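Local coordinates for protein endonuclease V (Streptomyces avermitilis, PDB 3GOC) that probably repairs deaminated DNA, using magnesium to cleave the strand at the second phosphodiester bond 3' to a deoxyinosine, at residues R18-V28 against R122-L133; L110-P121 against P137-F148. One frame throughout, in Å; residues are numbered along the deposited sequence.

Interaction 1: residues R18-V28 against R122-L133; sequences RAVQDELRGRV and RRFGLASHLGVL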
loop_
_atom_site.group_PDB
_atom_site.type_symbol
_atom_site.label_atom_id
_atom_site.label_comp_id
_atom_site.label_asym_id
_atom_site.label_seq_id
_atom_site.Cartn_x
_atom_site.Cartn_y
_atom_site.Cartn_z
ATOM N N ARG A 18 -0.120 -19.463 29.123
ATOM C CA ARG A 18 -1.441 -19.378 28.514
ATOM C C ARG A 18 -2.298 -18.373 29.279
ATOM O O ARG A 18 -3.095 -17.646 28.683
ATOM C CB ARG A 18 -2.134 -20.742 28.503
ATOM C CG ARG A 18 -1.497 -21.754 27.562
ATOM C CD ARG A 18 -2.449 -22.912 27.301
ATOM N NE ARG A 18 -2.829 -23.591 28.537
ATOM C CZ ARG A 18 -2.146 -24.593 29.080
ATOM N NH1 ARG A 18 -2.560 -25.139 30.212
ATOM N NH2 ARG A 18 -1.062 -25.062 28.480
ATOM N N ALA A 19 -2.129 -18.328 30.597
ATOM C CA ALA A 19 -2.888 -17.395 31.423
ATOM C C ALA A 19 -2.528 -15.960 31.047
ATOM O O ALA A 19 -3.397 -15.090 31.014
ATOM C CB ALA A 19 -2.604 -17.648 32.902
ATOM N N VAL A 20 -1.251 -15.716 30.763
ATOM C CA VAL A 20 -0.807 -14.380 30.372
ATOM C C VAL A 20 -1.458 -14.022 29.040
ATOM O O VAL A 20 -1.938 -12.904 28.853
ATOM C CB VAL A 20 0.742 -14.299 30.233
ATOM C CG1 VAL A 20 1.149 -12.960 29.617
ATOM C CG2 VAL A 20 1.400 -14.462 31.598
ATOM N N GLN A 21 -1.488 -14.975 28.114
ATOM C CA GLN A 21 -2.098 -14.722 26.811
ATOM C C GLN A 21 -3.573 -14.366 26.938
ATOM O O GLN A 21 -4.036 -13.411 26.320
ATOM C CB GLN A 21 -1.957 -15.947 25.904
ATOM C CG GLN A 21 -0.521 -16.340 25.599
ATOM C CD GLN A 21 -0.444 -17.501 24.629
ATOM O OE1 GLN A 21 -1.138 -18.501 24.798
ATOM N NE2 GLN A 21 0.413 -17.384 23.619
ATOM N N ASP A 22 -4.313 -15.132 27.733
ATOM C CA ASP A 22 -5.738 -14.858 27.887
ATOM C C ASP A 22 -6.004 -13.524 28.580
ATOM O O ASP A 22 -7.018 -12.877 28.324
ATOM C CB ASP A 22 -6.430 -15.991 28.650
ATOM C CG ASP A 22 -6.425 -17.301 27.880
ATOM O OD1 ASP A 22 -6.375 -17.260 26.631
ATOM O OD2 ASP A 22 -6.489 -18.368 28.521
ATOM N N GLU A 23 -5.090 -13.109 29.449
ATOM C CA GLU A 23 -5.247 -11.852 30.168
ATOM C C GLU A 23 -4.868 -10.644 29.313
ATOM O O GLU A 23 -5.577 -9.636 29.306
ATOM C CB GLU A 23 -4.411 -11.885 31.447
ATOM C CG GLU A 23 -4.879 -12.952 32.434
ATOM C CD GLU A 23 -3.845 -13.288 33.493
ATOM O OE1 GLU A 23 -4.127 -14.150 34.355
ATOM O OE2 GLU A 23 -2.745 -12.697 33.467
ATOM N N LEU A 24 -3.759 -10.749 28.585
ATOM C CA LEU A 24 -3.300 -9.650 27.740
ATOM C C LEU A 24 -4.099 -9.479 26.448
ATOM O O LEU A 24 -4.121 -8.391 25.869
ATOM C CB LEU A 24 -1.816 -9.827 27.398
ATOM C CG LEU A 24 -0.806 -9.661 28.538
ATOM C CD1 LEU A 24 0.606 -9.855 28.002
ATOM C CD2 LEU A 24 -0.954 -8.277 29.163
ATOM N N ARG A 25 -4.756 -10.544 26.000
ATOM C CA ARG A 25 -5.538 -10.484 24.768
ATOM C C ARG A 25 -6.651 -9.452 24.896
ATOM O O ARG A 25 -7.095 -8.880 23.900
ATOM C CB ARG A 25 -6.149 -11.848 24.453
ATOM C CG ARG A 25 -6.686 -11.965 23.036
ATOM C CD ARG A 25 -7.840 -12.952 22.956
ATOM N NE ARG A 25 -7.569 -14.180 23.700
ATOM C CZ ARG A 25 -8.410 -15.207 23.774
ATOM N NH1 ARG A 25 -8.084 -16.283 24.476
ATOM N NH2 ARG A 25 -9.575 -15.156 23.144
ATOM N N GLY A 26 -7.098 -9.221 26.127
ATOM C CA GLY A 26 -8.158 -8.260 26.367
ATOM C C GLY A 26 -7.747 -6.822 26.115
ATOM O O GLY A 26 -8.586 -5.922 26.110
ATOM N N ARG A 27 -6.454 -6.596 25.906
ATOM C CA ARG A 27 -5.966 -5.250 25.650
ATOM C C ARG A 27 -5.838 -4.980 24.152
ATOM O O ARG A 27 -5.597 -3.849 23.741
ATOM C CB ARG A 27 -4.615 -5.037 26.344
ATOM C CG ARG A 27 -4.697 -5.099 27.867
ATOM C CD ARG A 27 -3.989 -3.920 28.514
ATOM N NE ARG A 27 -2.538 -4.068 28.521
ATOM C CZ ARG A 27 -1.882 -4.914 29.308
ATOM N NH1 ARG A 27 -0.556 -4.985 29.253
ATOM N NH2 ARG A 27 -2.550 -5.682 30.157
ATOM N N VAL A 28 -6.017 -6.017 23.341
ATOM C CA VAL A 28 -5.910 -5.875 21.895
ATOM C C VAL A 28 -7.015 -4.998 21.319
ATOM O O VAL A 28 -8.185 -5.146 21.670
ATOM C CB VAL A 28 -5.950 -7.257 21.195
ATOM C CG1 VAL A 28 -5.946 -7.083 19.681
ATOM C CG2 VAL A 28 -4.748 -8.094 21.629
ATOM N N ARG A 122 -4.655 -19.086 20.130
ATOM C CA ARG A 122 -5.334 -18.342 21.180
ATOM C C ARG A 122 -5.545 -16.891 20.771
ATOM O O ARG A 122 -5.768 -16.015 21.611
ATOM C CB ARG A 122 -4.546 -18.411 22.492
ATOM C CG ARG A 122 -4.934 -19.583 23.382
ATOM C CD ARG A 122 -4.211 -19.524 24.718
ATOM N NE ARG A 122 -5.112 -19.761 25.844
ATOM C CZ ARG A 122 -5.730 -20.913 26.084
ATOM N NH1 ARG A 122 -5.551 -21.949 25.277
ATOM N NH2 ARG A 122 -6.525 -21.028 27.139
ATOM N N ARG A 123 -5.473 -16.647 19.466
ATOM C CA ARG A 123 -5.659 -15.311 18.912
ATOM C C ARG A 123 -4.718 -14.306 19.572
ATOM O O ARG A 123 -5.065 -13.140 19.753
ATOM C CB ARG A 123 -7.112 -14.868 19.104
ATOM C CG ARG A 123 -8.141 -15.842 18.537
ATOM C CD ARG A 123 -8.122 -15.864 17.014
ATOM N NE ARG A 123 -9.171 -16.733 16.472
ATOM C CZ ARG A 123 -9.075 -18.054 16.360
ATOM N NH1 ARG A 123 -7.972 -18.683 16.745
ATOM N NH2 ARG A 123 -10.092 -18.752 15.873
ATOM N N PHE A 124 -3.521 -14.755 19.926
ATOM C CA PHE A 124 -2.563 -13.866 20.570
ATOM C C PHE A 124 -1.129 -14.238 20.213
ATOM O O PHE A 124 -0.334 -14.605 21.079
ATOM C CB PHE A 124 -2.766 -13.900 22.088
ATOM C CG PHE A 124 -2.142 -12.735 22.807
ATOM C CD1 PHE A 124 -1.067 -12.926 23.671
ATOM C CD2 PHE A 124 -2.655 -11.452 22.649
ATOM C CE1 PHE A 124 -0.501 -11.848 24.356
ATOM C CE2 PHE A 124 -2.100 -10.365 23.325
ATOM C CZ PHE A 124 -1.029 -10.563 24.187
ATOM N N GLY A 125 -0.811 -14.140 18.926
ATOM C CA GLY A 125 0.529 -14.453 18.465
ATOM C C GLY A 125 1.486 -13.296 18.702
ATOM O O GLY A 125 1.103 -12.262 19.255
ATOM N N LEU A 126 2.724 -13.466 18.253
ATOM C CA LEU A 126 3.781 -12.475 18.428
ATOM C C LEU A 126 3.388 -11.022 18.172
ATOM O O LEU A 126 3.630 -10.148 19.005
ATOM C CB LEU A 126 4.967 -12.835 17.532
ATOM C CG LEU A 126 6.146 -11.862 17.528
ATOM C CD1 LEU A 126 6.813 -11.870 18.898
ATOM C CD2 LEU A 126 7.139 -12.275 16.445
ATOM N N ALA A 127 2.787 -10.759 17.018
ATOM C CA ALA A 127 2.406 -9.397 16.685
ATOM C C ALA A 127 1.420 -8.784 17.675
ATOM O O ALA A 127 1.544 -7.610 18.033
ATOM C CB ALA A 127 1.841 -9.338 15.269
ATOM N N SER A 128 0.444 -9.562 18.123
ATOM C CA SER A 128 -0.536 -9.036 19.068
ATOM C C SER A 128 0.076 -8.844 20.452
ATOM O O SER A 128 -0.204 -7.859 21.139
ATOM C CB SER A 128 -1.739 -9.977 19.158
ATOM O OG SER A 128 -2.444 -9.999 17.931
ATOM N N HIS A 129 0.919 -9.789 20.843
ATOM C CA HIS A 129 1.594 -9.764 22.132
ATOM C C HIS A 129 2.513 -8.544 22.196
ATOM O O HIS A 129 2.510 -7.795 23.177
ATOM C CB HIS A 129 2.381 -11.069 22.287
ATOM C CG HIS A 129 2.795 -11.384 23.691
ATOM N ND1 HIS A 129 3.050 -12.672 24.113
ATOM C CD2 HIS A 129 3.044 -10.586 24.757
ATOM C CE1 HIS A 129 3.439 -12.655 25.375
ATOM N NE2 HIS A 129 3.446 -11.400 25.790
ATOM N N LEU A 130 3.283 -8.328 21.132
ATOM C CA LEU A 130 4.199 -7.192 21.079
ATOM C C LEU A 130 3.412 -5.882 21.042
ATOM O O LEU A 130 3.796 -4.892 21.669
ATOM C CB LEU A 130 5.092 -7.300 19.840
ATOM C CG LEU A 130 6.143 -6.208 19.638
ATOM C CD1 LEU A 130 7.206 -6.285 20.733
ATOM C CD2 LEU A 130 6.782 -6.388 18.265
ATOM N N GLY A 131 2.304 -5.890 20.308
ATOM C CA GLY A 131 1.476 -4.700 20.205
ATOM C C GLY A 131 0.937 -4.232 21.546
ATOM O O GLY A 131 1.038 -3.056 21.906
ATOM N N VAL A 132 0.360 -5.156 22.303
ATOM C CA VAL A 132 -0.194 -4.807 23.604
ATOM C C VAL A 132 0.868 -4.357 24.613
ATOM O O VAL A 132 0.624 -3.451 25.414
ATOM C CB VAL A 132 -1.009 -5.983 24.182
ATOM C CG1 VAL A 132 -1.401 -5.695 25.629
ATOM C CG2 VAL A 132 -2.261 -6.190 23.334
ATOM N N LEU A 133 2.047 -4.972 24.577
ATOM C CA LEU A 133 3.105 -4.591 25.510
ATOM C C LEU A 133 3.712 -3.225 25.195
ATOM O O LEU A 133 4.082 -2.482 26.104
ATOM C CB LEU A 133 4.214 -5.646 25.524
ATOM C CG LEU A 133 3.829 -7.017 26.086
ATOM C CD1 LEU A 133 5.026 -7.950 26.002
ATOM C CD2 LEU A 133 3.361 -6.876 27.527
HETATM O O HOH W 1 1.968 -14.956 22.692
#

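Interaction 2: residues L110-P121 against P137-F148; sequences LIVCDGYGVAHP and PTIGVAKNPFTF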
loop_
_atom_site.group_PDB
_atom_site.type_symbol
_atom_site.label_atom_id
_atom_site.label_comp_id
_atom_site.label_asym_id
_atom_site.label_seq_id
_atom_site.Cartn_x
_atom_site.Cartn_y
_atom_site.Cartn_z
ATOM N N LEU A 110 4.748 1.889 12.704
ATOM C CA LEU A 110 3.976 0.651 12.601
ATOM C C LEU A 110 4.979 -0.502 12.583
ATOM O O LEU A 110 5.919 -0.490 11.789
ATOM C CB LEU A 110 3.157 0.658 11.307
ATOM C CG LEU A 110 2.299 -0.556 10.938
ATOM C CD1 LEU A 110 3.157 -1.638 10.350
ATOM C CD2 LEU A 110 1.540 -1.041 12.144
ATOM N N ILE A 111 4.792 -1.487 13.458
ATOM C CA ILE A 111 5.710 -2.624 13.515
ATOM C C ILE A 111 5.174 -3.797 12.705
ATOM O O ILE A 111 4.027 -4.208 12.873
ATOM C CB ILE A 111 5.954 -3.111 14.967
ATOM C CG1 ILE A 111 6.570 -1.989 15.812
ATOM C CG2 ILE A 111 6.880 -4.324 14.958
ATOM C CD1 ILE A 111 5.595 -0.910 16.193
ATOM N N VAL A 112 6.008 -4.316 11.809
ATOM C CA VAL A 112 5.637 -5.449 10.970
ATOM C C VAL A 112 6.468 -6.651 11.413
ATOM O O VAL A 112 7.689 -6.664 11.259
ATOM C CB VAL A 112 5.916 -5.148 9.474
ATOM C CG1 VAL A 112 5.474 -6.323 8.608
ATOM C CG2 VAL A 112 5.184 -3.868 9.060
ATOM N N CYS A 113 5.801 -7.655 11.979
ATOM C CA CYS A 113 6.481 -8.862 12.446
ATOM C C CYS A 113 6.478 -9.950 11.390
ATOM O O CYS A 113 5.525 -10.085 10.623
ATOM C CB CYS A 113 5.793 -9.407 13.700
ATOM S SG CYS A 113 5.769 -8.283 15.099
ATOM N N ASP A 114 7.565 -10.714 11.339
ATOM C CA ASP A 114 7.656 -11.837 10.412
ATOM C C ASP A 114 7.001 -12.961 11.204
ATOM O O ASP A 114 7.671 -13.729 11.898
ATOM C CB ASP A 114 9.112 -12.192 10.126
ATOM C CG ASP A 114 9.248 -13.406 9.228
ATOM O OD1 ASP A 114 10.320 -14.057 9.242
ATOM O OD2 ASP A 114 8.291 -13.722 8.496
ATOM N N GLY A 115 5.683 -13.045 11.100
ATOM C CA GLY A 115 4.948 -14.037 11.852
ATOM C C GLY A 115 3.468 -13.726 11.867
ATOM O O GLY A 115 2.931 -13.214 10.884
ATOM N N TYR A 116 2.818 -14.010 12.992
ATOM C CA TYR A 116 1.376 -13.820 13.111
ATOM C C TYR A 116 0.899 -12.988 14.303
ATOM O O TYR A 116 1.597 -12.842 15.309
ATOM C CB TYR A 116 0.681 -15.189 13.185
ATOM C CG TYR A 116 1.202 -16.232 12.209
ATOM C CD1 TYR A 116 2.369 -16.946 12.479
ATOM C CD2 TYR A 116 0.544 -16.486 11.012
ATOM C CE1 TYR A 116 2.871 -17.884 11.578
ATOM C CE2 TYR A 116 1.033 -17.422 10.101
ATOM C CZ TYR A 116 2.196 -18.114 10.388
ATOM O OH TYR A 116 2.696 -19.014 9.477
ATOM N N GLY A 117 -0.308 -12.448 14.161
ATOM C CA GLY A 117 -0.932 -11.674 15.218
ATOM C C GLY A 117 -2.131 -12.469 15.719
ATOM O O GLY A 117 -1.974 -13.445 16.449
ATOM N N VAL A 118 -3.336 -12.071 15.319
ATOM C CA VAL A 118 -4.545 -12.773 15.743
ATOM C C VAL A 118 -4.654 -14.178 15.143
ATOM O O VAL A 118 -5.420 -15.018 15.636
ATOM C CB VAL A 118 -5.812 -11.964 15.386
ATOM C CG1 VAL A 118 -5.807 -10.643 16.139
ATOM C CG2 VAL A 118 -5.866 -11.717 13.895
ATOM N N ALA A 119 -3.900 -14.435 14.077
ATOM C CA ALA A 119 -3.892 -15.753 13.432
ATOM C C ALA A 119 -3.022 -16.624 14.323
ATOM O O ALA A 119 -1.856 -16.893 14.023
ATOM C CB ALA A 119 -3.288 -15.649 12.027
ATOM N N HIS A 120 -3.623 -17.077 15.413
ATOM C CA HIS A 120 -2.927 -17.861 16.420
ATOM C C HIS A 120 -3.953 -18.706 17.172
ATOM O O HIS A 120 -5.108 -18.306 17.305
ATOM C CB HIS A 120 -2.214 -16.865 17.345
ATOM C CG HIS A 120 -1.553 -17.478 18.538
ATOM N ND1 HIS A 120 -2.227 -17.728 19.714
ATOM C CD2 HIS A 120 -0.272 -17.861 18.748
ATOM C CE1 HIS A 120 -1.389 -18.238 20.598
ATOM N NE2 HIS A 120 -0.197 -18.330 20.037
ATOM N N PRO A 121 -3.551 -19.897 17.652
ATOM C CA PRO A 121 -4.466 -20.778 18.385
ATOM C C PRO A 121 -5.261 -20.082 19.489
ATOM O O PRO A 121 -6.408 -20.442 19.752
ATOM C CB PRO A 121 -3.540 -21.880 18.915
ATOM C CG PRO A 121 -2.165 -21.247 18.890
ATOM C CD PRO A 121 -2.201 -20.481 17.602
ATOM N N PRO A 137 1.007 0.204 17.089
ATOM C CA PRO A 137 0.324 -0.484 15.992
ATOM C C PRO A 137 1.246 -1.579 15.473
ATOM O O PRO A 137 2.428 -1.336 15.220
ATOM C CB PRO A 137 0.138 0.616 14.954
ATOM C CG PRO A 137 0.085 1.857 15.770
ATOM C CD PRO A 137 1.168 1.634 16.780
ATOM N N THR A 138 0.708 -2.780 15.310
ATOM C CA THR A 138 1.507 -3.894 14.813
ATOM C C THR A 138 0.695 -4.807 13.910
ATOM O O THR A 138 -0.526 -4.908 14.040
ATOM C CB THR A 138 2.021 -4.791 15.954
ATOM O OG1 THR A 138 0.912 -5.490 16.533
ATOM C CG2 THR A 138 2.715 -3.974 17.021
ATOM N N ILE A 139 1.385 -5.470 12.992
ATOM C CA ILE A 139 0.748 -6.438 12.110
ATOM C C ILE A 139 1.738 -7.564 11.920
ATOM O O ILE A 139 2.922 -7.437 12.242
ATOM C CB ILE A 139 0.398 -5.883 10.701
ATOM C CG1 ILE A 139 1.669 -5.531 9.931
ATOM C CG2 ILE A 139 -0.532 -4.688 10.831
ATOM C CD1 ILE A 139 1.406 -5.178 8.475
ATOM N N GLY A 140 1.239 -8.677 11.410
ATOM C CA GLY A 140 2.105 -9.800 11.134
ATOM C C GLY A 140 1.987 -10.157 9.661
ATOM O O GLY A 140 0.916 -10.049 9.065
ATOM N N VAL A 141 3.106 -10.537 9.058
ATOM C CA VAL A 141 3.123 -10.983 7.675
ATOM C C VAL A 141 3.967 -12.243 7.719
ATOM O O VAL A 141 5.133 -12.206 8.119
ATOM C CB VAL A 141 3.767 -9.969 6.709
ATOM C CG1 VAL A 141 3.756 -10.550 5.295
ATOM C CG2 VAL A 141 2.995 -8.651 6.729
ATOM N N ALA A 142 3.367 -13.362 7.331
ATOM C CA ALA A 142 4.047 -14.656 7.367
ATOM C C ALA A 142 4.217 -15.283 5.994
ATOM O O ALA A 142 3.409 -15.060 5.097
ATOM C CB ALA A 142 3.284 -15.605 8.279
ATOM N N LYS A 143 5.275 -16.081 5.851
ATOM C CA LYS A 143 5.612 -16.745 4.589
ATOM C C LYS A 143 4.793 -17.999 4.308
ATOM O O LYS A 143 4.657 -18.395 3.154
ATOM C CB LYS A 143 7.100 -17.126 4.566
ATOM C CG LYS A 143 8.059 -15.991 4.841
ATOM C CD LYS A 143 9.457 -16.531 5.098
ATOM C CE LYS A 143 10.407 -15.460 5.597
ATOM N NZ LYS A 143 10.670 -14.435 4.566
ATOM N N ASN A 144 4.267 -18.632 5.354
ATOM C CA ASN A 144 3.461 -19.839 5.184
ATOM C C ASN A 144 2.170 -19.677 5.978
ATOM O O ASN A 144 2.103 -18.869 6.901
ATOM C CB ASN A 144 4.237 -21.090 5.628
ATOM C CG ASN A 144 4.446 -21.161 7.122
ATOM O OD1 ASN A 144 3.492 -21.241 7.897
ATOM N ND2 ASN A 144 5.703 -21.151 7.538
ATOM N N PRO A 145 1.124 -20.449 5.632
ATOM C CA PRO A 145 -0.175 -20.376 6.305
ATOM C C PRO A 145 -0.331 -21.132 7.616
ATOM O O PRO A 145 -1.425 -21.163 8.175
ATOM C CB PRO A 145 -1.121 -20.901 5.237
ATOM C CG PRO A 145 -0.311 -22.005 4.635
ATOM C CD PRO A 145 1.068 -21.380 4.488
ATOM N N PHE A 146 0.752 -21.716 8.118
ATOM C CA PHE A 146 0.678 -22.482 9.356
ATOM C C PHE A 146 -0.382 -23.562 9.132
ATOM O O PHE A 146 -0.360 -24.255 8.117
ATOM C CB PHE A 146 0.268 -21.579 10.526
ATOM C CG PHE A 146 0.410 -22.232 11.874
ATOM C CD1 PHE A 146 -0.566 -22.057 12.851
ATOM C CD2 PHE A 146 1.525 -23.014 12.169
ATOM C CE1 PHE A 146 -0.439 -22.658 14.106
ATOM C CE2 PHE A 146 1.664 -23.619 13.420
ATOM C CZ PHE A 146 0.680 -23.440 14.390
ATOM N N THR A 147 -1.320 -23.689 10.064
ATOM C CA THR A 147 -2.371 -24.688 9.939
ATOM C C THR A 147 -3.699 -24.078 9.473
ATOM O O THR A 147 -4.738 -24.737 9.494
ATOM C CB THR A 147 -2.587 -25.409 11.283
ATOM O OG1 THR A 147 -3.528 -26.475 11.115
ATOM C CG2 THR A 147 -3.104 -24.431 12.326
ATOM N N PHE A 148 -3.660 -22.822 9.041
ATOM C CA PHE A 148 -4.861 -22.138 8.581
ATOM C C PHE A 148 -5.185 -22.482 7.129
ATOM O O PHE A 148 -4.314 -22.914 6.372
ATOM C CB PHE A 148 -4.685 -20.624 8.741
ATOM C CG PHE A 148 -4.264 -20.213 10.123
ATOM C CD1 PHE A 148 -3.041 -19.576 10.334
ATOM C CD2 PHE A 148 -5.076 -20.496 11.223
ATOM C CE1 PHE A 148 -2.631 -19.226 11.617
ATOM C CE2 PHE A 148 -4.679 -20.151 12.512
ATOM C CZ PHE A 148 -3.453 -19.516 12.714
HETATM O O HOH W 2 7.090 -16.140 8.037
HETATM O O HOH W 3 5.361 -18.354 8.427
#

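Interaction 1: residues R18-V28 against R122-L133
A salt-bridge network of Asp22, Arg25 and Arg122 and an apolar cluster around Phe124 fasten helix 14-24 to the loop and helix that follow strand 110-114. Arg122 grips the Asp22 carboxylate side-on: NH2 meets the syn lone pair of OD2 at 3.0 Å with a fairly straight bond (160°), while NE reaches OD1 at 2.9 Å, tilted out of both planes. Arg25 NH1 donates to the same OD1 from the opposite face of the carboxylate, within segment 18-28. Replacing Arg122 by an alanine would probably leave Asp22 with Arg25 as its remaining partner in this network and uncover Gln21 OE1, against which the arginine CD lies. Phe124 has chi1 near -162°, which lays its ring against the backbone of Gln21 to Arg25; Gln21 O and Arg25 N lie over one face, Leu24 CB is 3.4 Å from Phe124 CZ, and Val28 CG2 meets the edge. Farther along, Val132 spreads its two methyls, CG1 to Arg27 CB (3.4 Å) and CG2 to Val28 CG2 (3.6 Å). One water accepts from Gln21 NE2, donates to Phe124 O and bonds His129 ND1. The axes of helical segments 18-24 and 126-133 approach to 11.0 Å at 64°; Gln21 NE2 also bonds Gly87 O, Ser128 OG bonds Gly188 O of strand 183-189, and Leu130 packs between helix 94-102 and strand 110-114.

Interaction 2: residues L110-P121 against P137-F148
Tyr116 hooks its hydroxyl onto the chain beyond the neighbouring strand, donating a short 2.6 Å hydrogen bond from OH to Asn144 O from well above the carbonyl plane. Its CB points away from segment 137-148, but CG, anti to the carbonyl carbon (chi1 -43°), brings the ring back over Ala142 to Asn144. Ala142 CB sits over a face of the Tyr116 ring, 3.8 Å from its centroid (CH-pi); Phe148 CE1 is 4.2 Å from Tyr116 CD2. Asn144 OD1 accepts from Phe146 N in an Asx turn, and a water donates to Tyr116 OH. The Phe148 ring packs against Ala119, whose CB is 3.7 Å from Phe148 CE1. Upstream, strands 110-114 and 138-142 pair in parallel: Ile111 N to Pro137 O and Cys113 N to Ile139 O are almost straight, and Ile139 N and Val141 N return bonds to Ile111 O and Cys113 O. Gly140 lies against the backbone of Gly115 and Tyr116, where a CB would run into Gly115 O. Near Asp114, a magnesium ligand with Asp46, a water donates to Asp114 OD2 at 2.7 Å and accepts from Lys143 N. The pair lies mid-sheet, between strands 41-49 and 183-189, while Cys113 and Ile111 pack on helix 126-134.

Interactions 1 and 2 have centres 13 Å apart and alternate along the chain: 18-28, 110-121, 122-133, 137-148. Helix 126-134 belongs to interaction 1 and is the crossover of the beta-alpha-beta unit whose two parallel strands form interaction 2. The two contacts meet directly, through probable hydrogen bonds from Gly125 N to Gly117 O (2.8 Å) and between Thr138 OG1 and Ala127 O (2.7 Å). Interaction 1 thus ties the N-terminal helix 14-24 to the crossover helix of this unit and the loop before it, while interaction 2 sits near the centre of the chain in the mixed sheet, consistent with the RNase H-like fold, and carries the metal ligand Asp114.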